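Local atomic coordinates of probable glutamine-binding lipoprotein GlnH (GLNBP) (Mycobacterium tuberculosis, PDB entry 6H20), a protein that is an aspartate-specific solute-binding lipoprotein that also binds asparagine and glutamate and regulates protein kinase G activity to control glutamate metabolism. Residues Gly56-Ser61 / Val118-Ser123; Tyr138-Gln143 / Asp232-Val237; Gly161-Val166 / Pro182-Ser187. All blocks are in the same frame, centred on the assembly; numbering follows the deposited sequence.

Interaction 1: residues Gly56-Ser61 / Val118-Ser123; sequences GLDIGS and VVKTMS. With ASN (asparagine), chain B.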
loop_
_atom_site.group_PDB
_atom_site.type_symbol
_atom_site.label_atom_id
_atom_site.label_comp_id
_atom_site.label_asym_id
_atom_site.label_seq_id
_atom_site.Cartn_x
_atom_site.Cartn_y
_atom_site.Cartn_z
ATOM N N GLY A 56 9.867 0.786 -6.524
ATOM C CA GLY A 56 9.982 1.224 -5.142
ATOM C C GLY A 56 9.031 0.450 -4.251
ATOM O O GLY A 56 7.832 0.356 -4.538
ATOM N N LEU A 57 9.573 -0.107 -3.174
ATOM C CA LEU A 57 8.803 -0.861 -2.182
ATOM C C LEU A 57 9.720 -1.078 -0.986
ATOM O O LEU A 57 10.782 -0.456 -0.890
ATOM C CB LEU A 57 8.234 -2.158 -2.767
ATOM C CG LEU A 57 9.102 -3.071 -3.641
ATOM C CD1 LEU A 57 10.292 -3.662 -2.874
ATOM C CD2 LEU A 57 8.230 -4.179 -4.245
ATOM N N ASP A 58 9.330 -1.956 -0.067
ATOM C CA ASP A 58 10.192 -2.222 1.088
ATOM C C ASP A 58 10.120 -3.701 1.437
ATOM O O ASP A 58 9.580 -4.514 0.679
ATOM C CB ASP A 58 9.845 -1.315 2.277
ATOM C CG ASP A 58 8.561 -1.736 3.003
ATOM O OD1 ASP A 58 7.903 -2.723 2.621
ATOM O OD2 ASP A 58 8.216 -1.057 3.982
ATOM N N ILE A 59 10.632 -4.051 2.618
ATOM C CA ILE A 59 10.438 -5.393 3.149
ATOM C C ILE A 59 9.673 -5.392 4.476
ATOM O O ILE A 59 9.733 -6.351 5.229
ATOM C CB ILE A 59 11.749 -6.201 3.190
ATOM C CG1 ILE A 59 12.795 -5.518 4.076
ATOM C CG2 ILE A 59 12.308 -6.362 1.787
ATOM C CD1 ILE A 59 14.072 -6.329 4.239
ATOM N N GLY A 60 8.906 -4.341 4.755
ATOM C CA GLY A 60 8.181 -4.237 6.010
ATOM C C GLY A 60 6.722 -4.651 6.001
ATOM O O GLY A 60 6.048 -4.500 7.031
ATOM N N SER A 61 6.212 -5.195 4.894
ATOM C CA SER A 61 4.788 -5.500 4.748
ATOM C C SER A 61 4.623 -6.966 4.349
ATOM O O SER A 61 4.584 -7.299 3.158
ATOM C CB SER A 61 4.117 -4.545 3.742
ATOM O OG SER A 61 4.126 -3.200 4.226
ATOM N N VAL A 118 6.147 2.936 -8.011
ATOM C CA VAL A 118 6.035 2.487 -6.622
ATOM C C VAL A 118 4.870 1.511 -6.575
ATOM O O VAL A 118 3.758 1.846 -6.998
ATOM C CB VAL A 118 5.792 3.662 -5.663
ATOM C CG1 VAL A 118 5.382 3.160 -4.274
ATOM C CG2 VAL A 118 7.041 4.540 -5.552
ATOM N N VAL A 119 5.123 0.300 -6.103
ATOM C CA VAL A 119 4.066 -0.671 -5.822
ATOM C C VAL A 119 4.261 -1.024 -4.356
ATOM O O VAL A 119 5.053 -1.911 -4.006
ATOM C CB VAL A 119 4.117 -1.912 -6.719
ATOM C CG1 VAL A 119 2.821 -2.718 -6.574
ATOM C CG2 VAL A 119 4.319 -1.523 -8.195
ATOM N N LYS A 120 3.605 -0.259 -3.486
ATOM C CA LYS A 120 3.806 -0.391 -2.046
ATOM C C LYS A 120 2.558 0.105 -1.347
ATOM O O LYS A 120 2.542 1.211 -0.789
ATOM C CB LYS A 120 5.044 0.395 -1.592
ATOM C CG LYS A 120 5.456 0.025 -0.161
ATOM C CD LYS A 120 6.270 1.129 0.490
ATOM C CE LYS A 120 6.686 0.787 1.922
ATOM N NZ LYS A 120 5.641 0.099 2.733
ATOM N N THR A 121 1.507 -0.713 -1.409
ATOM C CA THR A 121 0.209 -0.458 -0.779
ATOM C C THR A 121 -0.201 1.019 -0.839
ATOM O O THR A 121 -0.646 1.599 0.148
ATOM C CB THR A 121 0.169 -0.998 0.668
ATOM O OG1 THR A 121 1.154 -0.342 1.495
ATOM C CG2 THR A 121 0.430 -2.507 0.690
ATOM N N MET A 122 -0.058 1.646 -2.004
ATOM C CA MET A 122 -0.085 3.106 -2.040
ATOM C C MET A 122 -1.501 3.591 -2.314
ATOM O O MET A 122 -1.969 3.557 -3.458
ATOM C CB MET A 122 0.903 3.662 -3.062
ATOM C CG MET A 122 1.167 5.139 -2.855
ATOM S SD MET A 122 2.486 5.681 -3.931
ATOM C CE MET A 122 2.581 7.397 -3.446
ATOM N N SER A 123 -2.182 4.056 -1.264
ATOM C CA SER A 123 -3.543 4.554 -1.430
ATOM C C SER A 123 -3.572 5.787 -2.322
ATOM O O SER A 123 -2.768 6.715 -2.177
ATOM C CB SER A 123 -4.157 4.909 -0.083
ATOM O OG SER A 123 -4.284 3.741 0.693
HETATM N N ASN B . -2.202 2.328 2.271
HETATM C CA ASN B . -1.801 3.271 3.314
HETATM C C ASN B . -1.097 4.457 2.678
HETATM O O ASN B . -0.469 5.267 3.384
HETATM C CB ASN B . -0.897 2.593 4.345
HETATM C CG ASN B . 0.448 2.208 3.780
HETATM O OD1 ASN B . 0.649 2.140 2.571
HETATM N ND2 ASN B . 1.394 1.987 4.664
HETATM O OXT ASN B . -1.164 4.593 1.437
HETATM O O HOH W 1 3.437 -1.604 2.220
#
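K120 runs along the backbone of L57 and ends at the carboxylate of D58, where NZ meets OD2 at 3.1 Å in a salt bridge whose hydrogen bond is weak. Its CB, CG and CD pass over L57 CA; the chain is extended as far as CE and bends only at the last torsion (chi4 -40°), crossing the D58 side chain at about a right angle. D58 CG sits between its own backbone N and carbonyl carbon (chi1 75°), and OD1 takes the N-H of G60 at 2.9 Å from above the carboxylate plane, an Asx turn that fixes the acid. Upstream, G56 and V118 pair as neighbouring parallel strands of the solute-binding fold, and V119 N donates to G56 O (3.1 Å). The chain after strand 117-118 then turns into the amino-acid pocket. A water accepts from K120 NZ (2.8 Å), donates to T121 OG1 (2.7 Å) and also bonds S61 OG, tying the loop 58-61 to the pocket wall. T121 OG1 in turn donates to OD1 of the bound asparagine (2.8 Å), while T121 O and S123 OG both receive the ligand's amino group. S123 N holds the ligand's OXT at 2.9 Å.

Interaction 2: residues Tyr138-Gln143 / Asp232-Val237; sequences YLDANQ and DQPYGV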
loop_
_atom_site.group_PDB
_atom_site.type_symbol
_atom_site.label_atom_id
_atom_site.label_comp_id
_atom_site.label_asym_id
_atom_site.label_seq_id
_atom_site.Cartn_x
_atom_site.Cartn_y
_atom_site.Cartn_z
ATOM N N TYR A 138 -5.738 -1.343 -8.115
ATOM C CA TYR A 138 -5.436 -2.766 -8.238
ATOM C C TYR A 138 -5.811 -3.598 -7.014
ATOM O O TYR A 138 -5.791 -4.834 -7.092
ATOM C CB TYR A 138 -3.959 -2.999 -8.629
ATOM C CG TYR A 138 -2.932 -2.715 -7.550
ATOM C CD1 TYR A 138 -2.586 -3.682 -6.615
ATOM C CD2 TYR A 138 -2.291 -1.479 -7.495
ATOM C CE1 TYR A 138 -1.635 -3.414 -5.644
ATOM C CE2 TYR A 138 -1.331 -1.205 -6.522
ATOM C CZ TYR A 138 -1.024 -2.185 -5.593
ATOM O OH TYR A 138 -0.083 -1.911 -4.635
ATOM N N LEU A 139 -6.187 -2.962 -5.910
ATOM C CA LEU A 139 -6.676 -3.677 -4.739
ATOM C C LEU A 139 -7.334 -2.633 -3.862
ATOM O O LEU A 139 -6.810 -1.526 -3.737
ATOM C CB LEU A 139 -5.507 -4.319 -3.978
ATOM C CG LEU A 139 -5.887 -5.234 -2.810
ATOM C CD1 LEU A 139 -6.593 -6.470 -3.322
ATOM C CD2 LEU A 139 -4.633 -5.631 -2.036
ATOM N N ASP A 140 -8.483 -2.967 -3.274
ATOM C CA ASP A 140 -9.216 -2.020 -2.437
ATOM C C ASP A 140 -9.258 -2.539 -1.007
ATOM O O ASP A 140 -9.931 -3.538 -0.723
ATOM C CB ASP A 140 -10.630 -1.792 -2.968
ATOM C CG ASP A 140 -11.340 -0.678 -2.239
ATOM O OD1 ASP A 140 -10.692 0.358 -1.968
ATOM O OD2 ASP A 140 -12.548 -0.830 -1.937
ATOM N N ALA A 141 -8.554 -1.863 -0.112
ATOM C CA ALA A 141 -8.490 -2.250 1.293
ATOM C C ALA A 141 -9.259 -1.237 2.141
ATOM O O ALA A 141 -9.785 -0.237 1.645
ATOM C CB ALA A 141 -7.030 -2.371 1.738
ATOM N N ASN A 142 -9.350 -1.511 3.440
ATOM C CA ASN A 142 -10.004 -0.556 4.325
ATOM C C ASN A 142 -9.327 -0.579 5.684
ATOM O O ASN A 142 -8.984 -1.655 6.196
ATOM C CB ASN A 142 -11.498 -0.837 4.488
ATOM C CG ASN A 142 -12.287 0.427 4.788
ATOM O OD1 ASN A 142 -12.115 1.039 5.849
ATOM N ND2 ASN A 142 -13.154 0.832 3.852
ATOM N N GLN A 143 -9.163 0.611 6.269
ATOM C CA GLN A 143 -8.460 0.733 7.545
ATOM C C GLN A 143 -9.276 0.098 8.668
ATOM O O GLN A 143 -10.466 0.401 8.831
ATOM C CB GLN A 143 -8.218 2.209 7.863
ATOM C CG GLN A 143 -7.427 2.414 9.170
ATOM C CD GLN A 143 -6.814 3.803 9.247
ATOM O OE1 GLN A 143 -6.863 4.572 8.284
ATOM N NE2 GLN A 143 -6.239 4.132 10.405
ATOM N N ASP A 232 -11.544 4.007 3.371
ATOM C CA ASP A 232 -11.197 3.263 2.169
ATOM C C ASP A 232 -9.744 3.509 1.772
ATOM O O ASP A 232 -9.209 4.614 1.925
ATOM C CB ASP A 232 -12.094 3.738 1.026
ATOM C CG ASP A 232 -11.847 2.984 -0.251
ATOM O OD1 ASP A 232 -11.906 1.740 -0.195
ATOM O OD2 ASP A 232 -11.601 3.631 -1.301
ATOM N N GLN A 233 -9.108 2.465 1.232
ATOM C CA GLN A 233 -7.697 2.506 0.837
ATOM C C GLN A 233 -7.565 1.861 -0.532
ATOM O O GLN A 233 -7.259 0.667 -0.659
ATOM C CB GLN A 233 -6.826 1.773 1.866
ATOM C CG GLN A 233 -7.078 2.216 3.306
ATOM C CD GLN A 233 -6.624 3.642 3.606
ATOM O OE1 GLN A 233 -5.698 4.165 2.985
ATOM N NE2 GLN A 233 -7.270 4.266 4.580
ATOM N N PRO A 234 -7.802 2.622 -1.595
ATOM C CA PRO A 234 -7.691 2.055 -2.948
ATOM C C PRO A 234 -6.258 2.138 -3.452
ATOM O O PRO A 234 -5.747 3.244 -3.680
ATOM C CB PRO A 234 -8.639 2.941 -3.771
ATOM C CG PRO A 234 -8.588 4.309 -3.055
ATOM C CD PRO A 234 -8.172 4.051 -1.600
ATOM N N TYR A 235 -5.600 0.992 -3.622
ATOM C CA TYR A 235 -4.187 0.985 -3.991
ATOM C C TYR A 235 -3.997 1.290 -5.469
ATOM O O TYR A 235 -4.684 0.737 -6.332
ATOM C CB TYR A 235 -3.575 -0.391 -3.740
ATOM C CG TYR A 235 -3.470 -0.825 -2.299
ATOM C CD1 TYR A 235 -3.834 0.011 -1.245
ATOM C CD2 TYR A 235 -3.011 -2.085 -2.003
ATOM C CE1 TYR A 235 -3.722 -0.422 0.096
ATOM C CE2 TYR A 235 -2.892 -2.520 -0.691
ATOM C CZ TYR A 235 -3.248 -1.696 0.347
ATOM O OH TYR A 235 -3.116 -2.162 1.647
ATOM N N GLY A 236 -3.019 2.139 -5.762
ATOM C CA GLY A 236 -2.624 2.389 -7.130
ATOM C C GLY A 236 -1.121 2.227 -7.259
ATOM O O GLY A 236 -0.378 2.314 -6.277
ATOM N N VAL A 237 -0.679 1.976 -8.487
ATOM C CA VAL A 237 0.747 2.030 -8.802
ATOM C C VAL A 237 1.123 3.495 -8.940
ATOM O O VAL A 237 0.531 4.221 -9.743
ATOM C CB VAL A 237 1.055 1.260 -10.094
ATOM C CG1 VAL A 237 2.524 1.440 -10.490
ATOM C CG2 VAL A 237 0.685 -0.201 -9.941
HETATM O O HOH W 2 1.006 0.629 -4.547
HETATM O O HOH W 3 -13.179 -0.188 1.208
HETATM O O HOH W 4 -6.876 6.620 6.204
#
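Y138 lays one ring face against Y235, whose CB stands 3.9 Å from the ring centroid in a CH-pi contact. With chi1 at 72°, the Y138 ring turns back over the partner strand, its edge meeting G236 C and V237 N. The two rings are oblique, planes 58° apart. Y235 lies alongside L139, CE2 to CD2 3.8 Å, and reaches past A141 CB to bond D209 and T211 through its hydroxyl. This side is buried and closely packed; it also holds Q233, whose OE1 bonds S123 and T171. Q143 NE2 bonds S207 OG, and a water joins Q143 OE1 to Q233 NE2; another joins Y138 OH, which also bonds D78, to G236 O. Four bonds close the antiparallel backbones, among them Y235 N to L139 O (2.8 Å). The D140/D232 side, by contrast, is exposed and polar: two carboxylates meet, OD1 to OD1 2.6 Å, and one acid probably holds a proton. Beside them N142 OD1 takes the backbone N-H of A231, while a water bridges N142 ND2 to D232 OD1. The pair is consistent with the antiparallel linking strands that join the lobes in this family, Y235 on the pocket side. Strand 232-240 also pairs with 117-118 and 132-134, strand 139-148 with 205-207 and 223-226; helix 77-90 packs against Y138 and L139, helix 210-219 against L139, A141 and Y235, and helix 171-176 against Q143.

Interaction 3: residues Gly161-Val166 / Pro182-Ser187; sequences GKRVCV and PPVIVS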
loop_
_atom_site.group_PDB
_atom_site.type_symbol
_atom_site.label_atom_id
_atom_site.label_comp_id
_atom_site.label_asym_id
_atom_site.label_seq_id
_atom_site.Cartn_x
_atom_site.Cartn_y
_atom_site.Cartn_z
ATOM N N GLY A 161 -7.144 7.568 24.257
ATOM C CA GLY A 161 -6.284 7.400 25.410
ATOM C C GLY A 161 -5.395 6.177 25.395
ATOM O O GLY A 161 -4.586 6.020 26.315
ATOM N N LYS A 162 -5.508 5.308 24.395
ATOM C CA LYS A 162 -4.672 4.119 24.293
ATOM C C LYS A 162 -3.536 4.359 23.302
ATOM O O LYS A 162 -3.581 5.277 22.477
ATOM C CB LYS A 162 -5.509 2.908 23.860
ATOM C CG LYS A 162 -6.688 2.619 24.795
ATOM C CD LYS A 162 -6.283 1.757 25.972
ATOM C CE LYS A 162 -7.510 1.252 26.738
ATOM N NZ LYS A 162 -8.666 0.972 25.826
ATOM N N ARG A 163 -2.502 3.525 23.398
ATOM C CA ARG A 163 -1.306 3.675 22.569
ATOM C C ARG A 163 -1.545 2.969 21.237
ATOM O O ARG A 163 -1.646 1.744 21.186
ATOM C CB ARG A 163 -0.079 3.108 23.284
ATOM C CG ARG A 163 0.308 3.866 24.549
ATOM C CD ARG A 163 1.254 3.042 25.407
ATOM N NE ARG A 163 0.685 1.740 25.727
ATOM C CZ ARG A 163 1.377 0.722 26.234
ATOM N NH1 ARG A 163 2.676 0.860 26.479
ATOM N NH2 ARG A 163 0.770 -0.430 26.494
ATOM N N VAL A 164 -1.622 3.741 20.157
ATOM C CA VAL A 164 -1.928 3.220 18.829
ATOM C C VAL A 164 -0.743 3.502 17.919
ATOM O O VAL A 164 -0.302 4.653 17.809
ATOM C CB VAL A 164 -3.203 3.872 18.272
ATOM C CG1 VAL A 164 -3.494 3.373 16.873
ATOM C CG2 VAL A 164 -4.378 3.606 19.202
ATOM N N CYS A 165 -0.253 2.460 17.251
ATOM C CA CYS A 165 0.910 2.558 16.377
ATOM C C CYS A 165 0.499 2.768 14.926
ATOM O O CYS A 165 -0.404 2.089 14.415
ATOM C CB CYS A 165 1.739 1.280 16.491
ATOM S SG CYS A 165 3.344 1.340 15.638
ATOM N N VAL A 166 1.209 3.687 14.255
ATOM C CA VAL A 166 1.057 3.936 12.822
ATOM C C VAL A 166 2.430 4.203 12.230
ATOM O O VAL A 166 3.315 4.751 12.892
ATOM C CB VAL A 166 0.121 5.124 12.495
ATOM C CG1 VAL A 166 -1.325 4.763 12.805
ATOM C CG2 VAL A 166 0.576 6.360 13.240
ATOM N N PRO A 182 -8.077 11.948 21.489
ATOM C CA PRO A 182 -7.046 11.282 20.700
ATOM C C PRO A 182 -6.508 10.054 21.407
ATOM O O PRO A 182 -6.481 9.988 22.650
ATOM C CB PRO A 182 -5.956 12.362 20.564
ATOM C CG PRO A 182 -6.711 13.659 20.701
ATOM C CD PRO A 182 -7.730 13.350 21.768
ATOM N N PRO A 183 -6.060 9.055 20.657
ATOM C CA PRO A 183 -5.150 8.061 21.220
ATOM C C PRO A 183 -3.822 8.723 21.540
ATOM O O PRO A 183 -3.536 9.850 21.125
ATOM C CB PRO A 183 -4.967 7.057 20.074
ATOM C CG PRO A 183 -5.897 7.487 18.986
ATOM C CD PRO A 183 -6.186 8.921 19.201
ATOM N N VAL A 184 -3.000 7.999 22.289
ATOM C CA VAL A 184 -1.569 8.275 22.316
ATOM C C VAL A 184 -0.996 7.697 21.029
ATOM O O VAL A 184 -1.062 6.484 20.804
ATOM C CB VAL A 184 -0.915 7.628 23.543
ATOM C CG1 VAL A 184 0.598 7.744 23.451
ATOM C CG2 VAL A 184 -1.447 8.258 24.823
ATOM N N ILE A 185 -0.463 8.548 20.163
ATOM C CA ILE A 185 -0.050 8.101 18.837
ATOM C C ILE A 185 1.442 7.814 18.849
ATOM O O ILE A 185 2.251 8.703 19.148
ATOM C CB ILE A 185 -0.423 9.111 17.747
ATOM C CG1 ILE A 185 -1.938 9.395 17.781
ATOM C CG2 ILE A 185 -0.002 8.568 16.375
ATOM C CD1 ILE A 185 -2.396 10.451 16.760
ATOM N N VAL A 186 1.796 6.572 18.539
ATOM C CA VAL A 186 3.176 6.112 18.463
ATOM C C VAL A 186 3.470 5.848 16.995
ATOM O O VAL A 186 2.783 5.042 16.354
ATOM C CB VAL A 186 3.376 4.837 19.298
ATOM C CG1 VAL A 186 4.817 4.339 19.178
ATOM C CG2 VAL A 186 2.994 5.087 20.753
ATOM N N SER A 187 4.459 6.540 16.439
ATOM C CA SER A 187 4.761 6.375 15.026
ATOM C C SER A 187 6.093 5.658 14.837
ATOM O O SER A 187 6.989 5.743 15.684
ATOM C CB SER A 187 4.707 7.703 14.260
ATOM O OG SER A 187 5.816 8.548 14.543
#
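V164 and V186 carry the central backbone bonds: V164 N donates to V184 O at 2.9 Å, and V186 N returns to V164 O at 2.9 Å, almost straight at hydrogen (175°). V166 N continues the series to V186 O. At the opening end V184 N reaches K162 O through a more bent bond (132°), and G161 N, ahead of the strand, donates to P182 O at 3.0 Å, so the pairing starts before either strand is regular. The positive phi of G161 suits glycine at this turn. CA-H groups of R163, C165 and S187 add contacts to the carbonyls of V184, V186 and V166.

The side chains divide between two faces. On one, R163 and V184 lie side by side pointing the same way, CG to CG1 4.0 Å; beyond CG the arginine bends at chi3 and leads away from V184, and its guanidinium makes a salt bridge with D204. C165 follows on this face, its SG anti to the backbone N (chi1 -172°) and joined to C194 by a disulfide. V186 packs here too, against M7. On the other face V164 crosses P183, CG2 to CB 3.6 Å, while V166 meets I185 through their CG2 methyls (3.9 Å). Helix 171-176 covers this face, its I176 touching P183, I185 and V166. S187 OG has its partner in R168.

Strand 163-167 also pairs with the parallel strand 205-207, and strand 184-188 with the antiparallel strand 8-9. Two adjacent parallel strands joined through helix 171-176 form a beta-alpha-beta unit, here part of the sheet of one lobe, as in the two-lobed periplasmic-binding-protein fold.

In the fold
Interactions 1 and 2 meet at the bound asparagine, their centres about 12 Å apart. The bond between S123 OG and Q233 OE1, 2.7 Å long, ties loop 118-123 to strand 232-240, as does M122 O, which takes the N-H of G236, while T121 CB packs on Y235 CZ at 3.5 Å; loop and strand thereby line the pocket together. Interaction 3 stands apart, about 23 Å from each of the other two between centres, with nearest atoms about 6 Å from interaction 2. It is reached from strand 139-148, which leads on to strand 163-167 in the same sheet. V166 lies about 9 Å from the ligand, side chain to ligand, and about 4 Å from the side chain of pocket residue W191.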